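Local atomic coordinates of peptidase S15/CocE/NonD (Thaumarchaeota archaeon SCGC AB-539-E09, PDB entry 4PF1), a protein that acts as a serine aminopeptidase of the alpha/beta hydrolase fold, probably removing residues from the N-terminus of peptide substrates. Residues 40-45 and 137-142; 192-197 and 296-301; 527-532 and 558-563. All blocks are in the same frame, centred on the assembly; numbering follows the deposited sequence.

Contact 1. Residues 40-45 and 137-142; sequences PMRDGV and TYDTID
Two bends carry the Arg42 side chain back to Asp139: CG sits between the backbone N and the carbonyl carbon (chi1 59°), and a second turn at chi3 (66°) swings the guanidinium toward the carboxylate. Arg42 belongs to a type I beta turn, Met41 to Gly44, which reverses the chain between the edge strand 32-40 and strand 46-54 of the alpha/beta hydrolase sheet, while Asp139 lies on helix 133-147. The grip is side-on. Arg42 NE lies 3.0 Å from Asp139 OD2 and bonds nearly straight (166°) to its syn lone pair, close to the guanidinium plane; Arg42 NH1 reaches Asp139 OD1 at 2.9 Å, completing the salt bridge. Asp139 OD2 also accepts the backbone N of Arg42 at 3.1 Å, from above the carboxylate plane, so one oxygen ties both the turn backbone and its side chain to the helix. Beyond the salt bridge, the Tyr138 ring stands almost perpendicular to the guanidinium, with Tyr138 CD1 3.6 Å from Arg42 NH1. On the buried side, the bent Met41 chain passes the helix, Met41 SD 3.8 Å from Asp139 CB. Met41 CE reaches 3.6 Å from Thr140 OG1, a hydroxyl hydrogen-bonded to Asp136 O and Gln104 NE2.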
ATOM      1  N   PRO A  40      48.131  11.370   5.244  1.00 17.82           N
ATOM      2  CA  PRO A  40      49.146  10.333   5.467  1.00 17.95           C
ATOM      3  C   PRO A  40      49.255   9.958   6.942  1.00 21.62           C
ATOM      4  O   PRO A  40      49.352  10.836   7.805  1.00 21.24           O
ATOM      5  CB  PRO A  40      50.447  10.973   4.952  1.00 20.34           C
ATOM      6  CG  PRO A  40      50.084  12.373   4.513  1.00 24.82           C
ATOM      7  CD  PRO A  40      48.748  12.698   5.075  1.00 19.67           C
ATOM      8  N   MET A  41      49.251   8.644   7.229  1.00 17.13           N
ATOM      9  CA  MET A  41      49.412   8.130   8.588  1.00 16.40           C
ATOM     10  C   MET A  41      50.909   8.092   8.938  1.00 21.04           C
ATOM     11  O   MET A  41      51.738   8.419   8.084  1.00 20.03           O
ATOM     12  CB  MET A  41      48.758   6.735   8.727  1.00 18.00           C
ATOM     13  CG  MET A  41      47.257   6.720   8.404  1.00 20.12           C
ATOM     14  SD  MET A  41      46.253   7.699   9.550  1.00 23.30           S
ATOM     15  CE  MET A  41      45.855   9.071   8.554  1.00 19.59           C
ATOM     16  N   ARG A  42      51.256   7.710  10.190  1.00 18.59           N
ATOM     17  CA  ARG A  42      52.652   7.658  10.668  1.00 19.27           C
ATOM     18  C   ARG A  42      53.532   6.654   9.878  1.00 24.51           C
ATOM     19  O   ARG A  42      54.764   6.739   9.946  1.00 24.25           O
ATOM     20  CB  ARG A  42      52.709   7.341  12.176  1.00 18.31           C
ATOM     21  CG  ARG A  42      52.062   6.009  12.564  1.00 23.15           C
ATOM     22  CD  ARG A  42      51.912   5.876  14.062  1.00 20.52           C
ATOM     23  NE  ARG A  42      50.975   6.855  14.614  1.00 17.45           N
ATOM     24  CZ  ARG A  42      50.808   7.074  15.912  1.00 27.51           C
ATOM     25  NH1 ARG A  42      49.937   7.981  16.330  1.00 18.41           N
ATOM     26  NH2 ARG A  42      51.511   6.389  16.803  1.00 14.13           N
ATOM     27  N   ASP A  43      52.902   5.712   9.139  1.00 21.15           N
ATOM     28  CA  ASP A  43      53.637   4.733   8.337  1.00 21.55           C
ATOM     29  C   ASP A  43      53.630   5.117   6.833  1.00 25.67           C
ATOM     30  O   ASP A  43      54.149   4.368   6.004  1.00 25.37           O
ATOM     31  CB  ASP A  43      53.081   3.310   8.562  1.00 23.06           C
ATOM     32  CG  ASP A  43      51.670   3.064   8.060  1.00 30.06           C
ATOM     33  OD1 ASP A  43      50.888   4.044   7.962  1.00 30.45           O
ATOM     34  OD2 ASP A  43      51.329   1.888   7.812  1.00 33.12           O
ATOM     35  N   GLY A  44      53.073   6.290   6.516  1.00 22.12           N
ATOM     36  CA  GLY A  44      53.025   6.804   5.150  1.00 22.14           C
ATOM     37  C   GLY A  44      51.771   6.451   4.370  1.00 25.30           C
ATOM     38  O   GLY A  44      51.492   7.068   3.339  1.00 25.22           O
ATOM     39  N   VAL A  45      51.011   5.450   4.850  1.00 21.03           N
ATOM     40  CA  VAL A  45      49.762   4.996   4.221  1.00 19.96           C
ATOM     41  C   VAL A  45      48.703   6.120   4.328  1.00 22.74           C
ATOM     42  O   VAL A  45      48.528   6.692   5.401  1.00 22.17           O
ATOM     43  CB  VAL A  45      49.291   3.660   4.850  1.00 23.43           C
ATOM     44  CG1 VAL A  45      47.924   3.242   4.324  1.00 22.64           C
ATOM     45  CG2 VAL A  45      50.320   2.557   4.609  1.00 23.68           C
ATOM     46  N   THR A 137      43.476   7.121  14.061  1.00 14.67           N
ATOM     47  CA  THR A 137      42.582   8.169  14.578  1.00 14.55           C
ATOM     48  C   THR A 137      43.402   9.353  15.092  1.00 19.30           C
ATOM     49  O   THR A 137      43.059  10.499  14.789  1.00 18.59           O
ATOM     50  CB  THR A 137      41.679   7.611  15.686  1.00 20.02           C
ATOM     51  OG1 THR A 137      40.843   6.597  15.136  1.00 18.70           O
ATOM     52  CG2 THR A 137      40.822   8.682  16.341  1.00 16.87           C
ATOM     53  N   TYR A 138      44.479   9.075  15.877  1.00 16.48           N
ATOM     54  CA  TYR A 138      45.358  10.115  16.424  1.00 17.09           C
ATOM     55  C   TYR A 138      45.968  10.959  15.296  1.00 20.78           C
ATOM     56  O   TYR A 138      45.994  12.186  15.401  1.00 20.32           O
ATOM     57  CB  TYR A 138      46.478   9.503  17.304  1.00 19.03           C
ATOM     58  CG  TYR A 138      47.362  10.543  17.962  1.00 21.36           C
ATOM     59  CD1 TYR A 138      48.444  11.100  17.284  1.00 23.58           C
ATOM     60  CD2 TYR A 138      47.107  10.984  19.256  1.00 22.54           C
ATOM     61  CE1 TYR A 138      49.233  12.088  17.867  1.00 24.47           C
ATOM     62  CE2 TYR A 138      47.901  11.962  19.857  1.00 24.05           C
ATOM     63  CZ  TYR A 138      48.962  12.512  19.157  1.00 31.49           C
ATOM     64  OH  TYR A 138      49.740  13.483  19.737  1.00 33.02           O
ATOM     65  N   ASP A 139      46.467  10.295  14.227  1.00 17.13           N
ATOM     66  CA  ASP A 139      47.093  10.966  13.082  1.00 16.75           C
ATOM     67  C   ASP A 139      46.052  11.748  12.264  1.00 20.37           C
ATOM     68  O   ASP A 139      46.380  12.798  11.706  1.00 20.29           O
ATOM     69  CB  ASP A 139      47.839   9.951  12.197  1.00 18.28           C
ATOM     70  CG  ASP A 139      48.908   9.150  12.928  1.00 22.52           C
ATOM     71  OD1 ASP A 139      49.406   9.630  13.974  1.00 22.00           O
ATOM     72  OD2 ASP A 139      49.237   8.038  12.462  1.00 26.44           O
ATOM     73  N   THR A 140      44.794  11.258  12.233  1.00 15.81           N
ATOM     74  CA  THR A 140      43.678  11.912  11.540  1.00 15.37           C
ATOM     75  C   THR A 140      43.252  13.186  12.297  1.00 18.41           C
ATOM     76  O   THR A 140      43.136  14.242  11.674  1.00 17.97           O
ATOM     77  CB  THR A 140      42.502  10.928  11.357  1.00 19.34           C
ATOM     78  OG1 THR A 140      42.917   9.870  10.494  1.00 17.10           O
ATOM     79  CG2 THR A 140      41.251  11.597  10.782  1.00 18.18           C
ATOM     80  N   ILE A 141      43.029  13.086  13.633  1.00 14.78           N
ATOM     81  CA  ILE A 141      42.600  14.224  14.463  1.00 14.72           C
ATOM     82  C   ILE A 141      43.674  15.330  14.446  1.00 18.55           C
ATOM     83  O   ILE A 141      43.328  16.509  14.331  1.00 18.08           O
ATOM     84  CB  ILE A 141      42.226  13.793  15.917  1.00 17.90           C
ATOM     85  CG1 ILE A 141      40.992  12.856  15.922  1.00 18.08           C
ATOM     86  CG2 ILE A 141      41.977  15.021  16.815  1.00 19.10           C
ATOM     87  CD1 ILE A 141      40.662  12.202  17.293  1.00 24.93           C
ATOM     88  N   ASP A 142      44.965  14.943  14.521  1.00 15.82           N
ATOM     89  CA  ASP A 142      46.100  15.873  14.506  1.00 16.03           C
ATOM     90  C   ASP A 142      46.137  16.686  13.216  1.00 21.18           C
ATOM     91  O   ASP A 142      46.344  17.898  13.271  1.00 21.18           O
ATOM     92  CB  ASP A 142      47.426  15.130  14.701  1.00 17.70           C
ATOM     93  CG  ASP A 142      48.545  16.031  15.185  1.00 22.98           C
ATOM     94  OD1 ASP A 142      48.482  16.482  16.356  1.00 21.61           O
ATOM     95  OD2 ASP A 142      49.477  16.293  14.396  1.00 26.06           O
TER

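Contact 2. Residues 192-197 and 296-301; sequences MGDDWF and QEDIYG. With GOL (glycerol), chain I.
The two loops run past each other in opposite senses, Gly193 beside Tyr300 and Asp195 beside Glu297, and approach most closely where the CA atoms of Asp194 and Asp298 are 4.4 Å apart. The side chain of Asp194 reaches along the other loop to the start of helix 301-309, where Asp194 OD1 accepts Gly301 N at 3.0 Å through its syn lone pair and takes a weak bond from Tyr300 N; its OD2 is held by the backbone N atoms of Val188 and Asp189. Tyr300 CG lies anti to its own backbone N (chi1 172°), which turns one ring face to Met192 CB and Gly193 N. Met192 CB makes a CH-pi contact over that face, 4.0 Å from the Tyr300 ring centroid and 24° off the normal, while the hydroxyl bonds to Lys304. Water 1 spans the backbones, donating to Gly193 O at 2.8 Å and accepting from Ile299 N at 3.0 Å. Three acidic side chains gather at the other end. Asp195 OD2 is 2.7 Å from Asp298 OD1, with the carboxylate planes 77° apart. A glycerol, probably from the crystallisation liquor, donates O2 to Glu297 OE2 at 3.0 Å and makes a weak bond from O1 to Asp195 OD2, while Glu297 OE1 accepts from Trp453. The glycerol also bonds to Ser161 OG and the Asp298 side chain touches His328; with Asp295 these two residues are arranged as a probable Ser-His-Asp triad, so this acid-lined pocket, formed in part by the loop that follows strand 287-292, is consistent with the active site of an alpha/beta hydrolase.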
ATOM      1  N   MET A 192      30.395 -13.671  21.660  1.00 17.36           N
ATOM      2  CA  MET A 192      29.487 -13.761  22.806  1.00 17.42           C
ATOM      3  C   MET A 192      28.036 -13.461  22.434  1.00 20.89           C
ATOM      4  O   MET A 192      27.153 -14.222  22.823  1.00 20.94           O
ATOM      5  CB  MET A 192      29.939 -12.862  23.967  1.00 19.94           C
ATOM      6  CG  MET A 192      30.994 -13.506  24.868  1.00 24.02           C
ATOM      7  SD  MET A 192      30.532 -15.115  25.588  1.00 28.31           S
ATOM      8  CE  MET A 192      29.125 -14.638  26.598  1.00 25.05           C
ATOM      9  N   GLY A 193      27.791 -12.389  21.682  1.00 16.91           N
ATOM     10  CA  GLY A 193      26.415 -12.073  21.307  1.00 16.23           C
ATOM     11  C   GLY A 193      26.173 -10.929  20.347  1.00 18.80           C
ATOM     12  O   GLY A 193      25.071 -10.373  20.331  1.00 17.60           O
ATOM     13  N   ASP A 194      27.159 -10.583  19.511  1.00 16.13           N
ATOM     14  CA  ASP A 194      26.925  -9.504  18.565  1.00 15.66           C
ATOM     15  C   ASP A 194      26.667 -10.040  17.129  1.00 19.25           C
ATOM     16  O   ASP A 194      25.628 -10.661  16.914  1.00 18.87           O
ATOM     17  CB  ASP A 194      28.017  -8.422  18.626  1.00 17.52           C
ATOM     18  CG  ASP A 194      27.880  -7.477  19.824  1.00 24.67           C
ATOM     19  OD1 ASP A 194      26.734  -7.253  20.282  1.00 23.51           O
ATOM     20  OD2 ASP A 194      28.913  -6.955  20.292  1.00 29.39           O
ATOM     21  N   ASP A 195      27.562  -9.784  16.161  1.00 15.88           N
ATOM     22  CA  ASP A 195      27.303 -10.091  14.745  1.00 15.44           C
ATOM     23  C   ASP A 195      27.574 -11.521  14.260  1.00 18.01           C
ATOM     24  O   ASP A 195      26.788 -12.023  13.457  1.00 17.23           O
ATOM     25  CB  ASP A 195      28.088  -9.135  13.844  1.00 17.20           C
ATOM     26  CG  ASP A 195      27.604  -7.709  13.931  1.00 25.56           C
ATOM     27  OD1 ASP A 195      26.499  -7.427  13.429  1.00 24.70           O
ATOM     28  OD2 ASP A 195      28.332  -6.877  14.497  1.00 32.13           O
ATOM     29  N   TRP A 196      28.722 -12.117  14.615  1.00 14.63           N
ATOM     30  CA  TRP A 196      29.144 -13.401  14.036  1.00 14.51           C
ATOM     31  C   TRP A 196      28.568 -14.627  14.758  1.00 17.18           C
ATOM     32  O   TRP A 196      28.156 -15.572  14.088  1.00 16.06           O
ATOM     33  CB  TRP A 196      30.682 -13.486  13.948  1.00 13.77           C
ATOM     34  CG  TRP A 196      31.355 -12.166  13.655  1.00 14.89           C
ATOM     35  CD1 TRP A 196      32.284 -11.533  14.426  1.00 17.94           C
ATOM     36  CD2 TRP A 196      31.082 -11.286  12.550  1.00 14.62           C
ATOM     37  NE1 TRP A 196      32.611 -10.316  13.875  1.00 17.37           N
ATOM     38  CE2 TRP A 196      31.883 -10.136  12.724  1.00 18.70           C
ATOM     39  CE3 TRP A 196      30.225 -11.353  11.435  1.00 15.88           C
ATOM     40  CZ2 TRP A 196      31.901  -9.091  11.792  1.00 17.89           C
ATOM     41  CZ3 TRP A 196      30.207 -10.293  10.541  1.00 17.42           C
ATOM     42  CH2 TRP A 196      31.037  -9.179  10.724  1.00 18.19           C
ATOM     43  N   PHE A 197      28.558 -14.624  16.100  1.00 13.57           N
ATOM     44  CA  PHE A 197      28.009 -15.721  16.906  1.00 13.29           C
ATOM     45  C   PHE A 197      27.213 -15.184  18.097  1.00 17.44           C
ATOM     46  O   PHE A 197      27.498 -14.089  18.584  1.00 16.67           O
ATOM     47  CB  PHE A 197      29.128 -16.648  17.457  1.00 15.18           C
ATOM     48  CG  PHE A 197      30.118 -17.265  16.495  1.00 16.59           C
ATOM     49  CD1 PHE A 197      31.201 -16.529  16.020  1.00 19.35           C
ATOM     50  CD2 PHE A 197      30.077 -18.624  16.209  1.00 18.30           C
ATOM     51  CE1 PHE A 197      32.154 -17.116  15.183  1.00 20.40           C
ATOM     52  CE2 PHE A 197      31.030 -19.210  15.366  1.00 21.22           C
ATOM     53  CZ  PHE A 197      32.063 -18.453  14.862  1.00 19.26           C
ATOM     54  N   GLN A 296      18.786  -6.048  16.127  1.00 11.71           N
ATOM     55  CA  GLN A 296      18.898  -7.359  15.480  1.00 10.77           C
ATOM     56  C   GLN A 296      20.348  -7.703  15.050  1.00 15.98           C
ATOM     57  O   GLN A 296      20.573  -8.765  14.456  1.00 15.90           O
ATOM     58  CB  GLN A 296      17.931  -7.438  14.273  1.00 11.59           C
ATOM     59  CG  GLN A 296      18.387  -6.675  13.003  1.00 18.41           C
ATOM     60  CD  GLN A 296      18.183  -5.170  13.017  1.00 28.49           C
ATOM     61  OE1 GLN A 296      17.806  -4.561  14.024  1.00 24.26           O
ATOM     62  NE2 GLN A 296      18.466  -4.527  11.887  1.00 13.15           N
ATOM     63  N   GLU A 297      21.330  -6.830  15.367  1.00 12.92           N
ATOM     64  CA  GLU A 297      22.712  -7.076  14.965  1.00 12.37           C
ATOM     65  C   GLU A 297      23.699  -7.025  16.136  1.00 14.92           C
ATOM     66  O   GLU A 297      24.563  -7.900  16.223  1.00 13.55           O
ATOM     67  CB  GLU A 297      23.137  -6.098  13.861  1.00 13.72           C
ATOM     68  CG  GLU A 297      22.478  -6.396  12.520  1.00 22.88           C
ATOM     69  CD  GLU A 297      23.017  -5.667  11.303  1.00 30.89           C
ATOM     70  OE1 GLU A 297      22.394  -5.790  10.223  1.00 27.01           O
ATOM     71  OE2 GLU A 297      24.068  -4.997  11.417  1.00 19.55           O
ATOM     72  N   ASP A 298      23.593  -6.012  17.018  1.00 10.98           N
ATOM     73  CA  ASP A 298      24.517  -5.852  18.154  1.00 11.08           C
ATOM     74  C   ASP A 298      23.748  -5.566  19.455  1.00 15.47           C
ATOM     75  O   ASP A 298      23.867  -4.478  20.026  1.00 15.01           O
ATOM     76  CB  ASP A 298      25.542  -4.735  17.862  1.00 12.81           C
ATOM     77  CG  ASP A 298      26.414  -5.015  16.657  1.00 18.87           C
ATOM     78  OD1 ASP A 298      27.395  -5.761  16.801  1.00 18.82           O
ATOM     79  OD2 ASP A 298      26.112  -4.486  15.575  1.00 22.80           O
ATOM     80  N   ILE A 299      22.969  -6.562  19.926  1.00 12.66           N
ATOM     81  CA  ILE A 299      22.125  -6.456  21.127  1.00 12.53           C
ATOM     82  C   ILE A 299      22.918  -6.699  22.445  1.00 16.30           C
ATOM     83  O   ILE A 299      22.405  -6.413  23.531  1.00 16.38           O
ATOM     84  CB  ILE A 299      20.913  -7.433  20.998  1.00 15.28           C
ATOM     85  CG1 ILE A 299      19.691  -6.939  21.800  1.00 15.60           C
ATOM     86  CG2 ILE A 299      21.291  -8.893  21.322  1.00 15.31           C
ATOM     87  CD1 ILE A 299      18.362  -7.284  21.189  1.00 21.13           C
ATOM     88  N   TYR A 300      24.151  -7.222  22.340  1.00 12.66           N
ATOM     89  CA  TYR A 300      24.997  -7.580  23.488  1.00 12.56           C
ATOM     90  C   TYR A 300      25.935  -6.436  23.912  1.00 16.68           C
ATOM     91  O   TYR A 300      26.115  -6.194  25.112  1.00 17.03           O
ATOM     92  CB  TYR A 300      25.825  -8.837  23.126  1.00 13.35           C
ATOM     93  CG  TYR A 300      26.882  -9.236  24.133  1.00 14.94           C
ATOM     94  CD1 TYR A 300      26.603 -10.159  25.136  1.00 17.08           C
ATOM     95  CD2 TYR A 300      28.189  -8.772  24.020  1.00 15.62           C
ATOM     96  CE1 TYR A 300      27.576 -10.545  26.054  1.00 18.29           C
ATOM     97  CE2 TYR A 300      29.166  -9.135  24.944  1.00 17.05           C
ATOM     98  CZ  TYR A 300      28.858 -10.030  25.955  1.00 23.76           C
ATOM     99  OH  TYR A 300      29.826 -10.425  26.841  1.00 23.99           O
ATOM    100  N   GLY A 301      26.550  -5.796  22.925  1.00 12.28           N
ATOM    101  CA  GLY A 301      27.573  -4.773  23.093  1.00 12.67           C
ATOM    102  C   GLY A 301      27.361  -3.627  24.065  1.00 17.29           C
ATOM    103  O   GLY A 301      28.141  -3.468  25.010  1.00 17.17           O
TER
HETATM  104  C1  GOL I 705      28.181  -5.587  10.439  1.00 28.22           C
HETATM  105  O1  GOL I 705      28.327  -5.302  11.824  1.00 28.46           O
HETATM  106  C2  GOL I 705      26.964  -6.449  10.187  1.00 28.25           C
HETATM  107  O2  GOL I 705      26.073  -5.771   9.292  1.00 26.27           O
HETATM  108  C3  GOL I 705      27.402  -7.765   9.584  1.00 29.26           C
HETATM  109  O3  GOL I 705      26.303  -8.463   9.012  1.00 29.84           O
HETATM  110  O   HOH W   1      23.470  -9.127  18.407  1.00 10.73           O

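Contact 3. Residues 527-532 and 558-563; sequences MLSADI and PLPQVS
Ser529 OG donates to Pro560 O at 2.6 Å, the one direct hydrogen bond between the segments. The hydroxyl, anti to the backbone N (chi1 176°), projects across the gap and meets the carbonyl at a C=O...O angle of 124°, somewhat out of its plane. Pro560 CD lies 3.3 Å from Ser529 OG, so the proline ring packs against the hydroxyl that its own carbonyl holds. The touching parts run nearly antiparallel, their end-to-end directions 164° apart, yet no direct backbone hydrogen bond links them. Water 2 bridges the backbones, donating to Leu528 O and Gln561 O, and water 3 joins the Asp531 side chain, through OD2, to Pro558 O. Asp531 OD1 is turned to its own neighbour, Ile532 N, and to His198 ND1. Apolar contacts flank the serine: Val562 CG1 rests 3.6 Å from Ser529 CB and 4.0 Å from Leu528 CD2, while Leu559 CD2 lies 3.9 Å from Asp531 CB. Leu528 and Ser529 both face Ile507 of strand 502-510 in a classic beta bulge, where edge strand 525-534 turns a corner. The proline-rich segment, bonded through Leu559 and Val562 to Pro488 and Gly486, leads from strand 553-558 into strand 562-566, which pairs with strand 482-486.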
ATOM      1  N   MET A 527       7.538 -11.050  20.265  1.00 10.82           N
ATOM      2  CA  MET A 527       8.828 -11.412  20.844  1.00 10.53           C
ATOM      3  C   MET A 527       9.415 -10.172  21.523  1.00 14.28           C
ATOM      4  O   MET A 527       9.275  -9.062  20.995  1.00 13.70           O
ATOM      5  CB  MET A 527       9.778 -11.982  19.787  1.00 12.30           C
ATOM      6  CG  MET A 527      10.920 -12.783  20.395  1.00 15.72           C
ATOM      7  SD  MET A 527      11.651 -13.964  19.244  1.00 19.26           S
ATOM      8  CE  MET A 527      12.593 -12.838  18.185  1.00 15.28           C
ATOM      9  N   LEU A 528       9.989 -10.345  22.721  1.00 10.58           N
ATOM     10  CA  LEU A 528      10.485  -9.224  23.521  1.00 10.55           C
ATOM     11  C   LEU A 528      11.983  -9.356  23.836  1.00 14.87           C
ATOM     12  O   LEU A 528      12.712  -8.365  23.773  1.00 13.97           O
ATOM     13  CB  LEU A 528       9.658  -9.134  24.819  1.00 10.76           C
ATOM     14  CG  LEU A 528       9.929  -7.948  25.733  1.00 15.57           C
ATOM     15  CD1 LEU A 528       9.287  -6.674  25.195  1.00 15.34           C
ATOM     16  CD2 LEU A 528       9.439  -8.231  27.125  1.00 18.03           C
ATOM     17  N   SER A 529      12.427 -10.565  24.197  1.00 11.79           N
ATOM     18  CA  SER A 529      13.826 -10.860  24.504  1.00 11.76           C
ATOM     19  C   SER A 529      14.088 -12.318  24.214  1.00 16.70           C
ATOM     20  O   SER A 529      13.421 -13.180  24.779  1.00 16.41           O
ATOM     21  CB  SER A 529      14.145 -10.529  25.959  1.00 15.28           C
ATOM     22  OG  SER A 529      15.470 -10.895  26.299  1.00 22.65           O
ATOM     23  N   ALA A 530      15.016 -12.603  23.293  1.00 14.28           N
ATOM     24  CA  ALA A 530      15.309 -13.975  22.899  1.00 14.23           C
ATOM     25  C   ALA A 530      16.765 -14.162  22.504  1.00 17.76           C
ATOM     26  O   ALA A 530      17.367 -13.265  21.911  1.00 17.32           O
ATOM     27  CB  ALA A 530      14.410 -14.381  21.740  1.00 14.77           C
ATOM     28  N   ASP A 531      17.327 -15.338  22.813  1.00 13.88           N
ATOM     29  CA  ASP A 531      18.686 -15.679  22.408  1.00 13.54           C
ATOM     30  C   ASP A 531      18.876 -17.188  22.294  1.00 15.57           C
ATOM     31  O   ASP A 531      17.962 -17.961  22.589  1.00 14.65           O
ATOM     32  CB  ASP A 531      19.750 -15.048  23.327  1.00 15.84           C
ATOM     33  CG  ASP A 531      20.882 -14.408  22.532  1.00 23.23           C
ATOM     34  OD1 ASP A 531      21.268 -14.975  21.481  1.00 23.85           O
ATOM     35  OD2 ASP A 531      21.349 -13.324  22.934  1.00 24.99           O
ATOM     36  N   ILE A 532      20.055 -17.595  21.811  1.00 11.68           N
ATOM     37  CA  ILE A 532      20.408 -18.991  21.549  1.00 10.99           C
ATOM     38  C   ILE A 532      21.730 -19.344  22.239  1.00 15.02           C
ATOM     39  O   ILE A 532      22.624 -18.501  22.351  1.00 14.40           O
ATOM     40  CB  ILE A 532      20.471 -19.231  20.000  1.00 13.35           C
ATOM     41  CG1 ILE A 532      20.826 -20.704  19.638  1.00 13.28           C
ATOM     42  CG2 ILE A 532      21.403 -18.221  19.301  1.00 13.10           C
ATOM     43  CD1 ILE A 532      20.624 -21.085  18.152  1.00 11.94           C
ATOM     44  N   PRO A 558      21.928 -15.973  29.518  1.00 15.72           N
ATOM     45  CA  PRO A 558      21.520 -14.569  29.699  1.00 14.93           C
ATOM     46  C   PRO A 558      20.820 -14.085  28.435  1.00 17.22           C
ATOM     47  O   PRO A 558      21.240 -14.436  27.331  1.00 15.52           O
ATOM     48  CB  PRO A 558      22.845 -13.827  29.950  1.00 17.04           C
ATOM     49  CG  PRO A 558      23.904 -14.906  30.098  1.00 22.04           C
ATOM     50  CD  PRO A 558      23.389 -16.090  29.350  1.00 17.51           C
ATOM     51  N   LEU A 559      19.709 -13.359  28.591  1.00 13.63           N
ATOM     52  CA  LEU A 559      18.909 -12.926  27.450  1.00 12.99           C
ATOM     53  C   LEU A 559      18.993 -11.405  27.236  1.00 15.34           C
ATOM     54  O   LEU A 559      19.334 -10.683  28.172  1.00 14.82           O
ATOM     55  CB  LEU A 559      17.445 -13.376  27.641  1.00 13.22           C
ATOM     56  CG  LEU A 559      17.215 -14.900  27.661  1.00 17.80           C
ATOM     57  CD1 LEU A 559      15.899 -15.245  28.321  1.00 17.81           C
ATOM     58  CD2 LEU A 559      17.287 -15.498  26.257  1.00 19.16           C
ATOM     59  N   PRO A 560      18.682 -10.894  26.010  1.00 11.53           N
ATOM     60  CA  PRO A 560      18.765  -9.436  25.775  1.00 10.95           C
ATOM     61  C   PRO A 560      17.992  -8.608  26.804  1.00 13.04           C
ATOM     62  O   PRO A 560      17.004  -9.076  27.362  1.00 12.36           O
ATOM     63  CB  PRO A 560      18.167  -9.272  24.379  1.00 12.21           C
ATOM     64  CG  PRO A 560      18.436 -10.564  23.705  1.00 16.70           C
ATOM     65  CD  PRO A 560      18.308 -11.614  24.771  1.00 12.69           C
ATOM     66  N   GLN A 561      18.450  -7.378  27.046  1.00  8.73           N
ATOM     67  CA  GLN A 561      17.871  -6.458  28.031  1.00  8.70           C
ATOM     68  C   GLN A 561      16.386  -6.224  27.816  1.00 13.22           C
ATOM     69  O   GLN A 561      15.896  -6.276  26.680  1.00 11.53           O
ATOM     70  CB  GLN A 561      18.600  -5.098  28.019  1.00  9.44           C
ATOM     71  CG  GLN A 561      20.118  -5.183  28.166  1.00 16.63           C
ATOM     72  CD  GLN A 561      20.584  -5.923  29.400  1.00 28.23           C
ATOM     73  OE1 GLN A 561      20.117  -5.685  30.521  1.00 17.94           O
ATOM     74  NE2 GLN A 561      21.557  -6.804  29.222  1.00 22.93           N
ATOM     75  N   VAL A 562      15.668  -5.980  28.927  1.00 11.40           N
ATOM     76  CA  VAL A 562      14.245  -5.655  28.930  1.00 11.64           C
ATOM     77  C   VAL A 562      13.990  -4.407  29.788  1.00 15.96           C
ATOM     78  O   VAL A 562      14.682  -4.166  30.775  1.00 15.60           O
ATOM     79  CB  VAL A 562      13.325  -6.831  29.372  1.00 16.14           C
ATOM     80  CG1 VAL A 562      13.265  -7.919  28.305  1.00 15.67           C
ATOM     81  CG2 VAL A 562      13.739  -7.406  30.731  1.00 16.47           C
ATOM     82  N   SER A 563      13.002  -3.624  29.379  1.00 12.18           N
ATOM     83  CA  SER A 563      12.478  -2.438  30.048  1.00 12.15           C
ATOM     84  C   SER A 563      11.066  -2.356  29.566  1.00 16.51           C
ATOM     85  O   SER A 563      10.802  -1.801  28.498  1.00 16.41           O
ATOM     86  CB  SER A 563      13.296  -1.196  29.694  1.00 14.39           C
ATOM     87  OG  SER A 563      12.952  -0.113  30.540  1.00 18.11           O
TER
HETATM   88  O   HOH W   2      13.242  -6.011  25.319  1.00 15.80           O
HETATM   89  O   HOH W   3      21.657 -12.624  25.404  1.00 27.06           O

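Overall arrangement
Contact 1 lies about 29 Å from the chain's centre, measured from its own centre, at an edge of the catalytic sheet, and relies on a partly exposed salt bridge between a turn and a helix. Contact 2, near the centre, joins two loops of the same hydrolase domain through carboxylates, backbone groups and water. Contact 3 is the most buried and belongs to the C-terminal domain, where packing, one serine bond and bridging waters replace charge pairing. Contacts 2 and 3 touch: Ile299 CD1 is 3.8 Å from Pro560 CB, and His198 bonds both Asp194 O and Asp531 OD1, linking the domains. Contact 1 stays apart, its nearest atoms about 18 Å from contact 2.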